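Local coordinates for mandelate racemase/muconate lactonizing enzyme family protein (Roseovarius sp. TM1035, PDB 3T9P) that is of unproven substrate but, as a member of the mandelate racemase/muconate lactonizing enzyme family, probably catalyses an isomerase-type reaction on a carboxylate, at residues L28-N33 against I64-I69; Q52-N57 against L100-T105; E148-R153 against P190-A195. One frame throughout, in Å; residues are numbered along the deposited sequence.

Overall arrangement
Contacts 1 and 2 belong together: their centres lie about 9 Å apart in the N-terminal capping domain, their segments alternate along the chain, and they touch where Phe65 and Ile69 of helix 58-73 pack on helix 98-119. Both reach the second subunit. Contact 1 fixes helix 58-73 to the antiparallel sheet; contact 2 ties the loop leading into that helix to helix 98-119, facing the barrel. Contact 3 lies in the barrel domain across the chain's centre, its centre about 42 Å from contact 1 and 34 Å from contact 2. The Tyr56 side chain of contact 2 lies about 4 Å from a formic acid molecule, probably from the crystallisation liquor, though such molecules often mark pockets.

Contact 1. Residues L28-N33 against I64-I69; sequences LETFCN and IFHRQI. With SO4 (sulfate ion), chain D.
Thr30 OG1 and His66 NE2 meet at 2.7 Å in a hydrogen bond that either atom could donate. The hydroxyl lies at the imidazole edge, near the ring plane, and Leu28 O approaches the same edge, 3.6 Å from His66 CE1. On the other nitrogen, ND1 is hydrogen-bonded to Ser386 OG of strand 382-387, so both ring nitrogens are engaged and the rotation of the imidazole is fixed. Phe65 packs beside it. With its CG trans to the backbone N (chi1 177°), the phenyl ring swings from helix 58-73 toward strand 25-32, where Thr30 CG2 lies over one face, 4.1 Å from the ring centroid and 27° off the normal, a CH-pi contact. Leu28 comes to the same ring from the edge, in its plane, with CB 3.9 Å from Phe65 CE2. Phe65 CD2 in turn stands 3.9 Å above the centre of the His66 ring, so the neighbouring aromatic covers one imidazole face. Replacing Phe65 with an alanine is likely to leave Thr30 CG2 and Leu28 CB without their apolar partner and uncover that imidazole face. The next residue, Arg67, points to the second subunit. Its chain bends at chi2 and chi3, and NH2 donates to sulfate O2 over 2.7 Å while also forming a salt bridge with Asp59 of the second subunit. Gln384 NE2 is hydrogen-bonded to the sulfate as well, an ion probably from the crystallisation liquor. The helix thus packs on the antiparallel sheet of the capping domain, as in the enolase superfamily, by an apolar patch and a histidine that bonds two of its strands. Each hydroxyl can give or take a proton, so either neutral tautomer could probably be accommodated.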
loop_
_atom_site.group_PDB
_atom_site.type_symbol
_atom_site.label_atom_id
_atom_site.label_comp_id
_atom_site.label_asym_id
_atom_site.label_seq_id
_atom_site.Cartn_x
_atom_site.Cartn_y
_atom_site.Cartn_z
ATOM N N LEU A 28 17.429 -12.981 11.603
ATOM C CA LEU A 28 16.617 -13.040 10.405
ATOM C C LEU A 28 17.509 -12.814 9.204
ATOM O O LEU A 28 18.132 -11.825 9.127
ATOM C CB LEU A 28 15.457 -12.036 10.434
ATOM C CG LEU A 28 14.294 -12.339 11.387
ATOM C CD1 LEU A 28 13.469 -11.186 11.703
ATOM C CD2 LEU A 28 13.414 -13.489 11.007
ATOM N N GLU A 29 17.511 -13.770 8.301
ATOM C CA GLU A 29 18.291 -13.768 7.109
ATOM C C GLU A 29 17.440 -13.870 5.837
ATOM O O GLU A 29 16.519 -14.598 5.799
ATOM C CB GLU A 29 19.256 -14.944 7.124
ATOM C CG GLU A 29 20.217 -14.999 8.205
ATOM C CD GLU A 29 20.795 -16.381 8.390
ATOM O OE1 GLU A 29 20.101 -17.225 8.911
ATOM O OE2 GLU A 29 21.917 -16.571 8.014
ATOM N N THR A 30 17.807 -13.123 4.816
ATOM C CA THR A 30 17.192 -13.178 3.519
ATOM C C THR A 30 18.187 -13.561 2.402
ATOM O O THR A 30 19.313 -13.168 2.411
ATOM C CB THR A 30 16.510 -11.833 3.133
ATOM O OG1 THR A 30 17.479 -10.793 3.096
ATOM C CG2 THR A 30 15.328 -11.498 4.105
ATOM N N PHE A 31 17.720 -14.347 1.465
ATOM C CA PHE A 31 18.459 -14.753 0.315
ATOM C C PHE A 31 17.536 -14.452 -0.860
ATOM O O PHE A 31 16.516 -15.048 -0.980
ATOM C CB PHE A 31 18.753 -16.267 0.344
ATOM C CG PHE A 31 19.488 -16.768 1.562
ATOM C CD1 PHE A 31 18.875 -16.905 2.755
ATOM C CD2 PHE A 31 20.760 -17.196 1.476
ATOM C CE1 PHE A 31 19.541 -17.394 3.829
ATOM C CE2 PHE A 31 21.400 -17.659 2.555
ATOM C CZ PHE A 31 20.790 -17.745 3.728
ATOM N N CYS A 32 17.935 -13.555 -1.735
ATOM C CA CYS A 32 17.107 -13.125 -2.849
ATOM C C CYS A 32 17.769 -12.965 -4.204
ATOM O O CYS A 32 18.940 -12.912 -4.305
ATOM C CB CYS A 32 16.440 -11.798 -2.481
ATOM S SG CYS A 32 17.591 -10.498 -1.980
ATOM N N ASN A 33 16.924 -12.924 -5.202
ATOM C CA ASN A 33 17.140 -12.417 -6.523
ATOM C C ASN A 33 15.954 -11.489 -6.810
ATOM O O ASN A 33 15.196 -11.239 -5.925
ATOM C CB ASN A 33 17.416 -13.434 -7.599
ATOM C CG ASN A 33 16.246 -14.347 -7.914
ATOM O OD1 ASN A 33 15.103 -14.053 -7.722
ATOM N ND2 ASN A 33 16.589 -15.485 -8.433
ATOM N N ILE A 64 13.422 -3.797 2.143
ATOM C CA ILE A 64 12.349 -3.375 3.005
ATOM C C ILE A 64 12.231 -4.256 4.262
ATOM O O ILE A 64 11.995 -3.764 5.321
ATOM C CB ILE A 64 11.015 -3.309 2.258
ATOM C CG1 ILE A 64 11.049 -2.205 1.222
ATOM C CG2 ILE A 64 9.854 -3.174 3.237
ATOM C CD1 ILE A 64 9.913 -2.103 0.352
ATOM N N PHE A 65 12.422 -5.553 4.096
ATOM C CA PHE A 65 12.315 -6.488 5.193
ATOM C C PHE A 65 13.331 -6.091 6.240
ATOM O O PHE A 65 13.022 -5.971 7.379
ATOM C CB PHE A 65 12.633 -7.908 4.701
ATOM C CG PHE A 65 12.632 -8.946 5.760
ATOM C CD1 PHE A 65 11.509 -9.676 6.007
ATOM C CD2 PHE A 65 13.758 -9.210 6.518
ATOM C CE1 PHE A 65 11.498 -10.613 6.973
ATOM C CE2 PHE A 65 13.757 -10.184 7.488
ATOM C CZ PHE A 65 12.653 -10.865 7.719
ATOM N N HIS A 66 14.531 -5.848 5.800
ATOM C CA HIS A 66 15.595 -5.524 6.795
ATOM C C HIS A 66 15.412 -4.091 7.314
ATOM O O HIS A 66 15.750 -3.809 8.456
ATOM C CB HIS A 66 16.998 -5.710 6.268
ATOM C CG HIS A 66 17.322 -7.168 6.043
ATOM N ND1 HIS A 66 17.574 -8.025 7.088
ATOM C CD2 HIS A 66 17.283 -7.928 4.931
ATOM C CE1 HIS A 66 17.750 -9.253 6.620
ATOM N NE2 HIS A 66 17.622 -9.221 5.307
ATOM N N ARG A 67 14.904 -3.191 6.522
ATOM C CA ARG A 67 14.631 -1.827 6.998
ATOM C C ARG A 67 13.467 -1.679 8.007
ATOM O O ARG A 67 13.553 -0.988 8.941
ATOM C CB ARG A 67 14.439 -0.900 5.793
ATOM C CG ARG A 67 14.444 0.581 6.056
ATOM C CD ARG A 67 15.795 1.267 6.079
ATOM N NE ARG A 67 16.660 1.009 4.961
ATOM C CZ ARG A 67 16.835 1.802 3.920
ATOM N NH1 ARG A 67 16.208 2.954 3.807
ATOM N NH2 ARG A 67 17.645 1.421 2.967
ATOM N N GLN A 68 12.383 -2.352 7.688
ATOM C CA GLN A 68 11.106 -2.162 8.310
ATOM C C GLN A 68 10.380 -3.328 9.008
ATOM O O GLN A 68 9.460 -3.088 9.728
ATOM C CB GLN A 68 10.170 -1.414 7.349
ATOM C CG GLN A 68 10.682 -0.098 6.858
ATOM C CD GLN A 68 9.845 0.516 5.769
ATOM O OE1 GLN A 68 8.967 1.301 6.034
ATOM N NE2 GLN A 68 10.111 0.172 4.581
ATOM N N ILE A 69 10.811 -4.553 8.788
ATOM C CA ILE A 69 10.264 -5.691 9.495
ATOM C C ILE A 69 11.209 -6.178 10.610
ATOM O O ILE A 69 10.844 -6.183 11.736
ATOM C CB ILE A 69 9.907 -6.871 8.533
ATOM C CG1 ILE A 69 8.991 -6.414 7.400
ATOM C CG2 ILE A 69 9.357 -8.088 9.287
ATOM C CD1 ILE A 69 7.704 -6.099 7.732
HETATM S S SO4 D . 20.234 -1.679 2.797
HETATM O O1 SO4 D . 21.453 -1.714 3.630
HETATM O O2 SO4 D . 19.552 -0.457 3.236
HETATM O O3 SO4 D . 20.592 -1.650 1.372
HETATM O O4 SO4 D . 19.320 -2.832 3.019
#

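Contact 2. Residues Q52-N57 against L100-T105; sequences QVSTYN and LRRAMT
Arg102 runs extended from CG to NE, chi2 and chi3 both near 180°, and this reach carries its guanidinium from helix 98-119 along Ser54 to the carbonyls of the 52-57 loop. Ser54 turns OG trans to its own backbone N (chi1 179°), which places it beside the guanidinium, 3.6 Å from Arg102 NH1, while its CB rests 3.5 Å from Arg102 CG. Beyond that, Arg102 NH1 stands 3.0 Å from Thr55 O, which lies near the guanidinium plane. A water sits in the same plane at the guanidinium edge, close to Ser54 O and Tyr56 O and only weakly bonded to NH1. The other two nitrogens have partners of their own: NE donates to Ser98 OG one turn back, and NH2 to the carbonyl of Lys94 of the second subunit. Backbone closes the contact at its middle. Ser54 N donates to Arg102 O at 3.3 Å, a long but fairly straight bond (164° at the hydrogen) that arrives tilted from the carbonyl plane. Val53 CA adds a CA-H...O contact to that oxygen, 3.5 Å from Arg102 O. Toward the strand end of the loop, Thr105 CG2 packs 3.3 Å from Gln52 O. Bonds from Thr105 OG1 to Met282 O, Gln52 OE1 to Leu313 N and Thr55 OG1 to Asn310 fit the superfamily pattern, in which capping-domain loops close over the barrel mouth and probably help shape the substrate pocket. One buried arginine therefore brings its positive charge to a loop rich in carbonyl oxygens, which would probably help offset their partial negative charge, and links helix 98-119 and the 52-57 loop to the second subunit.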
loop_
_atom_site.group_PDB
_atom_site.type_symbol
_atom_site.label_atom_id
_atom_site.label_comp_id
_atom_site.label_asym_id
_atom_site.label_seq_id
_atom_site.Cartn_x
_atom_site.Cartn_y
_atom_site.Cartn_z
ATOM N N GLN A 52 9.296 -17.213 3.016
ATOM C CA GLN A 52 9.493 -16.511 1.771
ATOM C C GLN A 52 8.662 -15.230 1.727
ATOM O O GLN A 52 7.541 -15.218 2.170
ATOM C CB GLN A 52 9.121 -17.436 0.585
ATOM C CG GLN A 52 9.420 -16.950 -0.805
ATOM C CD GLN A 52 8.611 -17.653 -1.891
ATOM O OE1 GLN A 52 8.870 -18.754 -2.251
ATOM N NE2 GLN A 52 7.671 -16.959 -2.420
ATOM N N VAL A 53 9.269 -14.188 1.206
ATOM C CA VAL A 53 8.601 -12.939 0.901
ATOM C C VAL A 53 7.803 -13.165 -0.398
ATOM O O VAL A 53 7.986 -14.137 -1.043
ATOM C CB VAL A 53 9.545 -11.703 0.819
ATOM C CG1 VAL A 53 10.420 -11.552 2.085
ATOM C CG2 VAL A 53 10.348 -11.726 -0.399
ATOM N N SER A 54 6.901 -12.265 -0.713
ATOM C CA SER A 54 6.156 -12.359 -1.934
ATOM C C SER A 54 7.131 -12.378 -3.132
ATOM O O SER A 54 8.141 -11.774 -3.114
ATOM C CB SER A 54 5.233 -11.160 -2.113
ATOM O OG SER A 54 4.538 -11.245 -3.293
ATOM N N THR A 55 6.783 -13.140 -4.136
ATOM C CA THR A 55 7.530 -13.093 -5.371
ATOM C C THR A 55 7.337 -11.705 -6.065
ATOM O O THR A 55 6.441 -10.972 -5.755
ATOM C CB THR A 55 7.106 -14.190 -6.340
ATOM O OG1 THR A 55 5.687 -14.211 -6.456
ATOM C CG2 THR A 55 7.625 -15.546 -5.915
ATOM N N TYR A 56 8.278 -11.391 -6.930
ATOM C CA TYR A 56 8.312 -10.224 -7.784
ATOM C C TYR A 56 8.897 -8.977 -7.100
ATOM O O TYR A 56 8.415 -8.546 -6.098
ATOM C CB TYR A 56 6.994 -9.956 -8.486
ATOM C CG TYR A 56 6.455 -11.131 -9.274
ATOM C CD1 TYR A 56 7.128 -11.608 -10.392
ATOM C CD2 TYR A 56 5.299 -11.777 -8.886
ATOM C CE1 TYR A 56 6.655 -12.667 -11.107
ATOM C CE2 TYR A 56 4.811 -12.844 -9.593
ATOM C CZ TYR A 56 5.500 -13.303 -10.690
ATOM O OH TYR A 56 5.046 -14.330 -11.388
ATOM N N ASN A 57 9.948 -8.429 -7.680
ATOM C CA ASN A 57 10.655 -7.311 -7.106
ATOM C C ASN A 57 11.116 -7.700 -5.681
ATOM O O ASN A 57 11.148 -6.904 -4.789
ATOM C CB ASN A 57 9.819 -6.030 -7.149
ATOM C CG ASN A 57 9.696 -5.451 -8.550
ATOM O OD1 ASN A 57 8.652 -5.008 -8.922
ATOM N ND2 ASN A 57 10.747 -5.464 -9.292
ATOM N N LEU A 100 5.125 -3.444 2.295
ATOM C CA LEU A 100 5.322 -3.840 3.687
ATOM C C LEU A 100 4.782 -5.267 3.928
ATOM O O LEU A 100 5.360 -6.013 4.616
ATOM C CB LEU A 100 4.644 -2.871 4.639
ATOM C CG LEU A 100 4.891 -2.948 6.158
ATOM C CD1 LEU A 100 6.208 -2.531 6.580
ATOM C CD2 LEU A 100 3.834 -2.272 6.960
ATOM N N ARG A 101 3.629 -5.549 3.357
ATOM C CA ARG A 101 3.008 -6.851 3.445
ATOM C C ARG A 101 3.804 -7.986 2.766
ATOM O O ARG A 101 3.969 -9.051 3.289
ATOM C CB ARG A 101 1.597 -6.794 2.909
ATOM C CG ARG A 101 0.655 -5.766 3.594
ATOM C CD ARG A 101 0.827 -5.551 5.042
ATOM N NE ARG A 101 -0.153 -4.689 5.707
ATOM C CZ ARG A 101 -0.374 -4.688 7.001
ATOM N NH1 ARG A 101 0.301 -5.490 7.741
ATOM N NH2 ARG A 101 -1.261 -3.899 7.556
ATOM N N ARG A 102 4.348 -7.647 1.613
ATOM C CA ARG A 102 5.128 -8.569 0.825
ATOM C C ARG A 102 6.325 -8.983 1.690
ATOM O O ARG A 102 6.654 -10.137 1.754
ATOM C CB ARG A 102 5.648 -7.855 -0.434
ATOM C CG ARG A 102 4.687 -7.735 -1.627
ATOM C CD ARG A 102 5.256 -6.953 -2.777
ATOM N NE ARG A 102 4.297 -6.759 -3.839
ATOM C CZ ARG A 102 4.251 -7.435 -4.977
ATOM N NH1 ARG A 102 5.190 -8.299 -5.292
ATOM N NH2 ARG A 102 3.267 -7.202 -5.807
ATOM N N ALA A 103 6.912 -8.029 2.380
ATOM C CA ALA A 103 8.025 -8.300 3.264
ATOM C C ALA A 103 7.655 -9.080 4.558
ATOM O O ALA A 103 8.307 -10.032 4.931
ATOM C CB ALA A 103 8.776 -7.057 3.564
ATOM N N MET A 104 6.560 -8.638 5.150
ATOM C CA MET A 104 5.981 -9.270 6.406
ATOM C C MET A 104 5.728 -10.752 6.216
ATOM O O MET A 104 5.898 -11.533 7.144
ATOM C CB MET A 104 4.689 -8.538 6.804
ATOM C CG MET A 104 4.027 -9.103 8.066
ATOM S SD MET A 104 2.628 -7.988 8.569
ATOM C CE MET A 104 3.671 -6.706 9.284
ATOM N N THR A 105 5.301 -11.143 5.027
ATOM C CA THR A 105 5.054 -12.544 4.720
ATOM C C THR A 105 6.302 -13.398 5.025
ATOM O O THR A 105 6.131 -14.529 5.443
ATOM C CB THR A 105 4.642 -12.728 3.232
ATOM O OG1 THR A 105 3.422 -12.008 3.028
ATOM C CG2 THR A 105 4.528 -14.162 2.808
HETATM O O HOH W 1 7.936 -9.047 -3.462
#

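Contact 3. Residues E148-R153 against P190-A195; sequences EDEAER and PTVSRA
Helices 147-161 and 184-196 run side by side in nearly the same direction, their local axes 22° apart and 8.7 Å at closest approach, as expected of successive outer helices in the modified TIM barrel, (beta/alpha)7beta, of the enolase superfamily. Ala151 faces the second helix, and its small side chain allows the close spacing: its CA comes within 4.7 Å of Val192 CA. The methyl CB of Ala151 meets Ala195 CB at 3.7 Å, and Thr191 O lies near it too. Val192 sends CG2 to the other flank, 4.1 Å from Glu150 CB, where the two side chains cross at a slant. Thr191 fills the N-terminal end of the seam with CG2, which reaches Glu148 N, while its OG1 bonds back to Ala187 O within its own helix. Farther along helix 147-161, Val192 packs on Phe154 and Ala195 on Cys155. The bend at chi2 of Glu150 takes its carboxylate away from the seam, where OE1 bonds Ser140 OG. Glu150 OE2 is held in a salt bridge by Arg153 NE at 2.6 Å, with OE2 only 5° out of the guanidinium plane.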
loop_
_atom_site.group_PDB
_atom_site.type_symbol
_atom_site.label_atom_id
_atom_site.label_comp_id
_atom_site.label_asym_id
_atom_site.label_seq_id
_atom_site.Cartn_x
_atom_site.Cartn_y
_atom_site.Cartn_z
ATOM N N GLU A 148 -6.854 -22.365 -29.509
ATOM C CA GLU A 148 -6.484 -23.699 -29.856
ATOM C C GLU A 148 -5.317 -24.245 -29.092
ATOM O O GLU A 148 -5.351 -25.333 -28.670
ATOM C CB GLU A 148 -6.356 -23.824 -31.376
ATOM C CG GLU A 148 -7.654 -23.395 -32.130
ATOM C CD GLU A 148 -7.873 -21.847 -32.249
ATOM O OE1 GLU A 148 -6.985 -21.052 -31.954
ATOM O OE2 GLU A 148 -8.979 -21.430 -32.657
ATOM N N ASP A 149 -4.283 -23.451 -28.918
ATOM C CA ASP A 149 -3.173 -23.844 -28.113
ATOM C C ASP A 149 -3.520 -24.029 -26.621
ATOM O O ASP A 149 -3.043 -24.930 -26.001
ATOM C CB ASP A 149 -2.012 -22.891 -28.293
ATOM C CG ASP A 149 -1.294 -23.085 -29.629
ATOM O OD1 ASP A 149 -1.598 -24.014 -30.356
ATOM O OD2 ASP A 149 -0.423 -22.311 -29.933
ATOM N N GLU A 150 -4.324 -23.151 -26.068
ATOM C CA GLU A 150 -4.768 -23.270 -24.678
ATOM C C GLU A 150 -5.605 -24.534 -24.510
ATOM O O GLU A 150 -5.396 -25.273 -23.626
ATOM C CB GLU A 150 -5.568 -22.037 -24.255
ATOM C CG GLU A 150 -5.824 -21.945 -22.759
ATOM C CD GLU A 150 -4.558 -21.668 -21.969
ATOM O OE1 GLU A 150 -4.389 -20.526 -21.495
ATOM O OE2 GLU A 150 -3.731 -22.593 -21.825
ATOM N N ALA A 151 -6.483 -24.808 -25.449
ATOM C CA ALA A 151 -7.297 -26.014 -25.408
ATOM C C ALA A 151 -6.493 -27.284 -25.454
ATOM O O ALA A 151 -6.709 -28.170 -24.678
ATOM C CB ALA A 151 -8.282 -26.013 -26.521
ATOM N N GLU A 152 -5.515 -27.316 -26.353
ATOM C CA GLU A 152 -4.693 -28.475 -26.484
ATOM C C GLU A 152 -3.863 -28.736 -25.262
ATOM O O GLU A 152 -3.792 -29.857 -24.826
ATOM C CB GLU A 152 -3.805 -28.483 -27.741
ATOM C CG GLU A 152 -3.294 -29.899 -28.088
ATOM C CD GLU A 152 -4.324 -31.087 -27.793
ATOM O OE1 GLU A 152 -5.393 -31.178 -28.435
ATOM O OE2 GLU A 152 -4.041 -31.933 -26.905
ATOM N N ARG A 153 -3.254 -27.708 -24.685
ATOM C CA ARG A 153 -2.439 -28.043 -23.529
ATOM C C ARG A 153 -3.354 -28.460 -22.374
ATOM O O ARG A 153 -2.961 -29.303 -21.596
ATOM C CB ARG A 153 -1.424 -26.951 -23.179
ATOM C CG ARG A 153 -1.971 -25.678 -22.601
ATOM C CD ARG A 153 -0.793 -24.815 -22.102
ATOM N NE ARG A 153 -1.293 -23.506 -21.628
ATOM C CZ ARG A 153 -0.547 -22.624 -20.979
ATOM N NH1 ARG A 153 0.721 -22.905 -20.653
ATOM N NH2 ARG A 153 -1.093 -21.434 -20.626
ATOM N N PRO A 190 -15.754 -20.293 -25.874
ATOM C CA PRO A 190 -16.332 -21.598 -26.388
ATOM C C PRO A 190 -15.278 -22.588 -26.833
ATOM O O PRO A 190 -15.398 -23.800 -26.575
ATOM C CB PRO A 190 -17.307 -21.153 -27.548
ATOM C CG PRO A 190 -16.758 -19.827 -28.085
ATOM C CD PRO A 190 -16.265 -19.138 -26.637
ATOM N N THR A 191 -14.172 -22.115 -27.390
ATOM C CA THR A 191 -13.176 -23.102 -27.810
ATOM C C THR A 191 -12.586 -23.963 -26.712
ATOM O O THR A 191 -12.367 -25.165 -26.914
ATOM C CB THR A 191 -11.989 -22.363 -28.640
ATOM O OG1 THR A 191 -12.593 -21.678 -29.719
ATOM C CG2 THR A 191 -10.924 -23.290 -29.102
ATOM N N VAL A 192 -12.158 -23.345 -25.613
ATOM C CA VAL A 192 -11.528 -24.099 -24.527
ATOM C C VAL A 192 -12.619 -24.971 -23.822
ATOM O O VAL A 192 -12.414 -26.167 -23.531
ATOM C CB VAL A 192 -10.807 -23.119 -23.535
ATOM C CG1 VAL A 192 -10.265 -23.871 -22.315
ATOM C CG2 VAL A 192 -9.646 -22.474 -24.254
ATOM N N SER A 193 -13.773 -24.375 -23.619
ATOM C CA SER A 193 -14.860 -25.049 -22.933
ATOM C C SER A 193 -15.332 -26.319 -23.706
ATOM O O SER A 193 -15.451 -27.411 -23.084
ATOM C CB SER A 193 -16.042 -24.095 -22.788
ATOM O OG SER A 193 -17.142 -24.797 -22.202
ATOM N N ARG A 194 -15.547 -26.206 -25.036
ATOM C CA ARG A 194 -15.954 -27.408 -25.800
ATOM C C ARG A 194 -14.815 -28.387 -25.849
ATOM O O ARG A 194 -15.078 -29.550 -25.747
ATOM C CB ARG A 194 -16.531 -27.071 -27.189
ATOM C CG ARG A 194 -17.782 -26.060 -27.194
ATOM C CD ARG A 194 -18.177 -25.561 -28.630
ATOM N NE ARG A 194 -18.804 -26.670 -29.366
ATOM C CZ ARG A 194 -18.163 -27.559 -30.144
ATOM N NH1 ARG A 194 -16.855 -27.457 -30.374
ATOM N NH2 ARG A 194 -18.833 -28.549 -30.735
ATOM N N ALA A 195 -13.538 -27.982 -25.955
ATOM C CA ALA A 195 -12.461 -28.987 -25.948
ATOM C C ALA A 195 -12.465 -29.736 -24.612
ATOM O O ALA A 195 -12.279 -30.935 -24.591
ATOM C CB ALA A 195 -11.063 -28.377 -26.178
#